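Local coordinates for Phospholipase/Carboxylesterase (Haliangium ochraceum, PDB 4Q82), which is probably a serine hydrolase of the alpha/beta-hydrolase fold that cleaves carboxylic or phospholipid esters, at residues A[87-90]-A[91-94]; A[109-113]-A[114-118]. All coordinates share one frame; numbering follows the deposited sequence.

Contact 1: residues A[87-90]-A[91-94]; sequences HGIG and ENGD
A chi1 of 65° holds the His87 imidazole between its own backbone N and carbonyl carbon and brings it against Glu91, whose CG stands beside the Glu91 N and whose chain bends at chi2, folding the carboxylate back along Gly90. The His87 ring meets the turn in three ways. Its ND1 lies 3.6 Å from Glu91 CB, Glu91 O sits over one face near the rim, and Asn92 OD1 meets the edge in the ring plane, 3.1 Å from His87 CE1. The Asn92 amide is turned 73° from the imidazole, and its ND2 is held by Gly134 O and Gly132 O.

Gly88 O accepts from opposite faces of its plane: His87 ND1 donates from 2.7 Å, nearly straight at 163°, and Glu91 N from 3.0 Å. Next along the turn, Asn92 N bonds to Ile89 O at 3.2 Å. A water accepting from Gly90 N donates to Glu91 OE1, tying the carboxylate to the backbone.

The turn opens on a His-Gly pair, as does the oxyanion-hole loop of many alpha/beta hydrolases, and Ile89 N bonds to the sulfonylated serine at position 165, consistent with that role. ND1 donating to Gly88 O while NE2 accepts from His130 N fixes the rotation of the imidazole at both nitrogens.

Contact 2: residues A[109-113]-A[114-118]; sequences PRYIE and RDEWS
Arg114 packs back on Arg110 where a Schellman motif ends helix 107-113. Asp115, with a positive phi of 58°, is the C-prime residue: Glu116 N reaches back to Tyr111 O at 2.8 Å, and Asp115 N to Ile112 O at 3.2 Å. Ile112 O also takes a bond from Ser49 OG, and Asp115 OD1 one from Ser50 OG, so the helix end is joined to the segment before the first strand.

The Arg114 side chain leaves the turn along the preceding helical residues. Its CB and CG pass the carbonyl oxygen of Arg110, CG at 3.3 Å from Arg110 O, and CD runs on past Arg110 CG. NE of Arg114 touches that same Arg110 CG at 3.6 Å. Beyond it CZ lies over the Arg110 guanidinium, the planes only 20° apart in an offset stack. At the tip, Arg114 NH1 lies near Arg110 NH2, and Arg114 NH2 comes within 3.2 Å of Arg110 NH1. The two like charges would disfavour each other, but Arg110 NH1 donates to Ala105 O, and Arg110 NE donates a hydrogen bond to a water that in turn donates to Glu116 OE1, which probably eases the cost. Glu116 OE1 also meets the edge of the Tyr111 ring, 3.4 Å from Tyr111 CD1 and in the ring plane.

On the buried side Trp117 turns in against strands 80-86 and 124-128, with the rings of Tyr70 and Tyr269 set edge-to-face to it. Ile112, its CG1 anti to the carbonyl carbon (chi1 -70°), runs alongside Trp117 and makes a CH-pi contact over the five-membered ring, CG1 standing 3.5 Å from Trp117 CG.

In the fold
Contact 1 comes first along the chain, in the loop that leaves strand 80-86; contact 2 follows, at the end of helix 107-113 and in the loop leading to strand 124-128. The two strands are parallel neighbours in the mixed eight-stranded sheet, so both contacts belong to a single beta-alpha-beta connection of the alpha/beta-hydrolase fold. Their centres are 19 Å apart and their nearest atoms about 7 Å, without touching. Contact 1 faces the modified serine and thus the probable active site, whereas contact 2 closes the connecting helix and packs against the sheet through Ile112 and Trp117, which both touch Val125 of strand 124-128.

Contact 1: residues A[87-90]-A[91-94]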
# COMPACT_ATOMS: atom_id res chain seq x y z
N HIS A 87 -7.21 1.81 0.58
CA HIS A 87 -7.89 2.94 -0.04
C HIS A 87 -8.14 4.13 0.92
O HIS A 87 -7.91 4.04 2.14
CB HIS A 87 -9.22 2.44 -0.61
CG HIS A 87 -10.16 1.97 0.46
ND1 HIS A 87 -10.88 2.85 1.25
CD2 HIS A 87 -10.49 0.73 0.89
CE1 HIS A 87 -11.61 2.17 2.11
NE2 HIS A 87 -11.40 0.88 1.91
N GLY A 88 -8.64 5.23 0.37
CA GLY A 88 -8.95 6.38 1.19
C GLY A 88 -10.38 6.38 1.72
O GLY A 88 -11.20 5.53 1.36
N ILE A 89 -10.70 7.36 2.56
CA ILE A 89 -11.96 7.31 3.33
C ILE A 89 -13.21 7.34 2.44
O ILE A 89 -14.28 6.81 2.81
CB ILE A 89 -11.98 8.46 4.38
CG1 ILE A 89 -12.92 8.15 5.54
CG2 ILE A 89 -12.29 9.81 3.70
CD1 ILE A 89 -12.72 9.11 6.73
N GLY A 90 -13.10 7.94 1.26
CA GLY A 90 -14.24 8.03 0.36
C GLY A 90 -14.69 6.68 -0.13
O GLY A 90 -15.83 6.49 -0.58
N GLU A 91 -13.80 5.71 -0.05
CA GLU A 91 -14.11 4.41 -0.61
C GLU A 91 -14.44 3.36 0.47
O GLU A 91 -14.54 2.18 0.16
CB GLU A 91 -12.93 3.95 -1.50
CG GLU A 91 -12.85 4.74 -2.80
CD GLU A 91 -12.52 6.23 -2.62
OE1 GLU A 91 -11.47 6.55 -2.03
OE2 GLU A 91 -13.32 7.08 -3.07
N ASN A 92 -14.63 3.80 1.73
CA ASN A 92 -15.10 2.91 2.80
C ASN A 92 -16.42 2.23 2.38
O ASN A 92 -17.26 2.84 1.70
CB ASN A 92 -15.33 3.66 4.12
CG ASN A 92 -14.04 4.05 4.84
OD1 ASN A 92 -12.93 3.85 4.34
ND2 ASN A 92 -14.20 4.65 6.03
N GLY A 93 -16.62 0.99 2.80
CA GLY A 93 -17.89 0.31 2.51
C GLY A 93 -17.95 -1.02 3.22
O GLY A 93 -16.99 -1.37 3.92
N ASP A 94 -19.03 -1.78 3.05
CA ASP A 94 -19.24 -2.92 3.93
C ASP A 94 -18.59 -4.21 3.47
O ASP A 94 -18.82 -5.27 4.06
CB ASP A 94 -20.75 -3.14 4.17
CG ASP A 94 -21.51 -3.51 2.90
OD1 ASP A 94 -20.90 -3.89 1.88
OD2 ASP A 94 -22.76 -3.43 2.94
O HOH W 1 -9.13 5.25 -2.51
O HOH W 2 -10.98 8.64 -0.69
O HOH W 3 -17.87 5.43 1.04

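Contact 2: residues A[109-113]-A[114-118]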
# COMPACT_ATOMS: atom_id res chain seq x y z
N PRO A 109 -5.94 -0.86 -7.72
CA PRO A 109 -7.08 -1.59 -8.30
C PRO A 109 -7.76 -0.82 -9.44
O PRO A 109 -8.34 -1.43 -10.34
CB PRO A 109 -8.02 -1.78 -7.10
CG PRO A 109 -7.66 -0.66 -6.15
CD PRO A 109 -6.15 -0.58 -6.28
N ARG A 110 -7.70 0.52 -9.41
CA ARG A 110 -8.19 1.31 -10.54
C ARG A 110 -7.46 0.93 -11.83
O ARG A 110 -8.10 0.60 -12.84
CB ARG A 110 -8.02 2.82 -10.27
CG ARG A 110 -8.35 3.70 -11.47
CD ARG A 110 -7.82 5.12 -11.25
NE ARG A 110 -8.05 5.95 -12.43
CZ ARG A 110 -9.17 6.62 -12.66
NH1 ARG A 110 -10.18 6.57 -11.79
NH2 ARG A 110 -9.28 7.35 -13.76
N TYR A 111 -6.13 0.95 -11.78
CA TYR A 111 -5.35 0.69 -13.00
C TYR A 111 -5.49 -0.75 -13.42
O TYR A 111 -5.56 -1.06 -14.62
CB TYR A 111 -3.87 1.07 -12.80
CG TYR A 111 -3.82 2.52 -12.39
CD1 TYR A 111 -4.20 3.53 -13.29
CD2 TYR A 111 -3.50 2.89 -11.09
CE1 TYR A 111 -4.25 4.87 -12.90
CE2 TYR A 111 -3.53 4.21 -10.69
CZ TYR A 111 -3.90 5.20 -11.60
OH TYR A 111 -3.95 6.52 -11.18
N ILE A 112 -5.54 -1.66 -12.44
CA ILE A 112 -5.76 -3.08 -12.78
C ILE A 112 -7.09 -3.28 -13.49
O ILE A 112 -7.17 -3.97 -14.53
CB ILE A 112 -5.69 -3.97 -11.53
CG1 ILE A 112 -4.25 -4.02 -11.02
CG2 ILE A 112 -6.27 -5.41 -11.82
CD1 ILE A 112 -4.15 -4.37 -9.53
N GLU A 113 -8.15 -2.68 -12.95
CA GLU A 113 -9.47 -2.88 -13.52
C GLU A 113 -9.54 -2.31 -14.95
O GLU A 113 -10.27 -2.82 -15.81
CB GLU A 113 -10.55 -2.25 -12.64
CG GLU A 113 -11.94 -2.80 -12.92
CD GLU A 113 -12.67 -1.99 -13.96
OE1 GLU A 113 -12.26 -0.82 -14.17
OE2 GLU A 113 -13.62 -2.52 -14.57
N ARG A 114 -8.78 -1.26 -15.20
CA ARG A 114 -8.79 -0.57 -16.49
C ARG A 114 -7.78 -1.11 -17.50
O ARG A 114 -7.57 -0.48 -18.54
CB ARG A 114 -8.50 0.92 -16.28
CG ARG A 114 -9.63 1.60 -15.55
CD ARG A 114 -9.31 3.05 -15.29
NE ARG A 114 -10.34 3.63 -14.43
CZ ARG A 114 -11.13 4.64 -14.78
NH1 ARG A 114 -10.99 5.20 -15.97
NH2 ARG A 114 -12.04 5.10 -13.92
N ASP A 115 -7.15 -2.23 -17.18
CA ASP A 115 -6.09 -2.82 -18.02
C ASP A 115 -4.91 -1.87 -18.24
O ASP A 115 -4.27 -1.91 -19.30
CB ASP A 115 -6.66 -3.27 -19.37
CG ASP A 115 -7.68 -4.36 -19.23
OD1 ASP A 115 -7.58 -5.15 -18.25
OD2 ASP A 115 -8.56 -4.46 -20.09
N GLU A 116 -4.63 -1.03 -17.24
CA GLU A 116 -3.53 -0.07 -17.30
C GLU A 116 -2.42 -0.45 -16.33
O GLU A 116 -1.54 0.35 -16.03
CB GLU A 116 -4.04 1.36 -17.00
CG GLU A 116 -5.09 1.85 -18.01
CD GLU A 116 -5.76 3.17 -17.59
OE1 GLU A 116 -5.46 3.66 -16.49
OE2 GLU A 116 -6.55 3.73 -18.37
N TRP A 117 -2.46 -1.69 -15.85
CA TRP A 117 -1.44 -2.22 -14.93
C TRP A 117 -0.55 -3.20 -15.69
O TRP A 117 -1.00 -4.29 -16.05
CB TRP A 117 -2.15 -2.89 -13.75
CG TRP A 117 -1.27 -3.43 -12.66
CD1 TRP A 117 -0.77 -4.72 -12.56
CD2 TRP A 117 -0.82 -2.73 -11.49
NE1 TRP A 117 -0.05 -4.84 -11.38
CE2 TRP A 117 -0.06 -3.63 -10.72
CE3 TRP A 117 -1.00 -1.41 -11.02
CZ2 TRP A 117 0.53 -3.27 -9.52
CZ3 TRP A 117 -0.41 -1.05 -9.82
CH2 TRP A 117 0.35 -1.98 -9.07
N SER A 118 0.69 -2.81 -15.96
CA SER A 118 1.58 -3.65 -16.78
C SER A 118 1.67 -5.11 -16.33
O SER A 118 1.80 -5.39 -15.14
CB SER A 118 2.99 -3.06 -16.80
OG SER A 118 3.86 -3.94 -17.46
O HOH W 4 -6.81 5.76 -15.10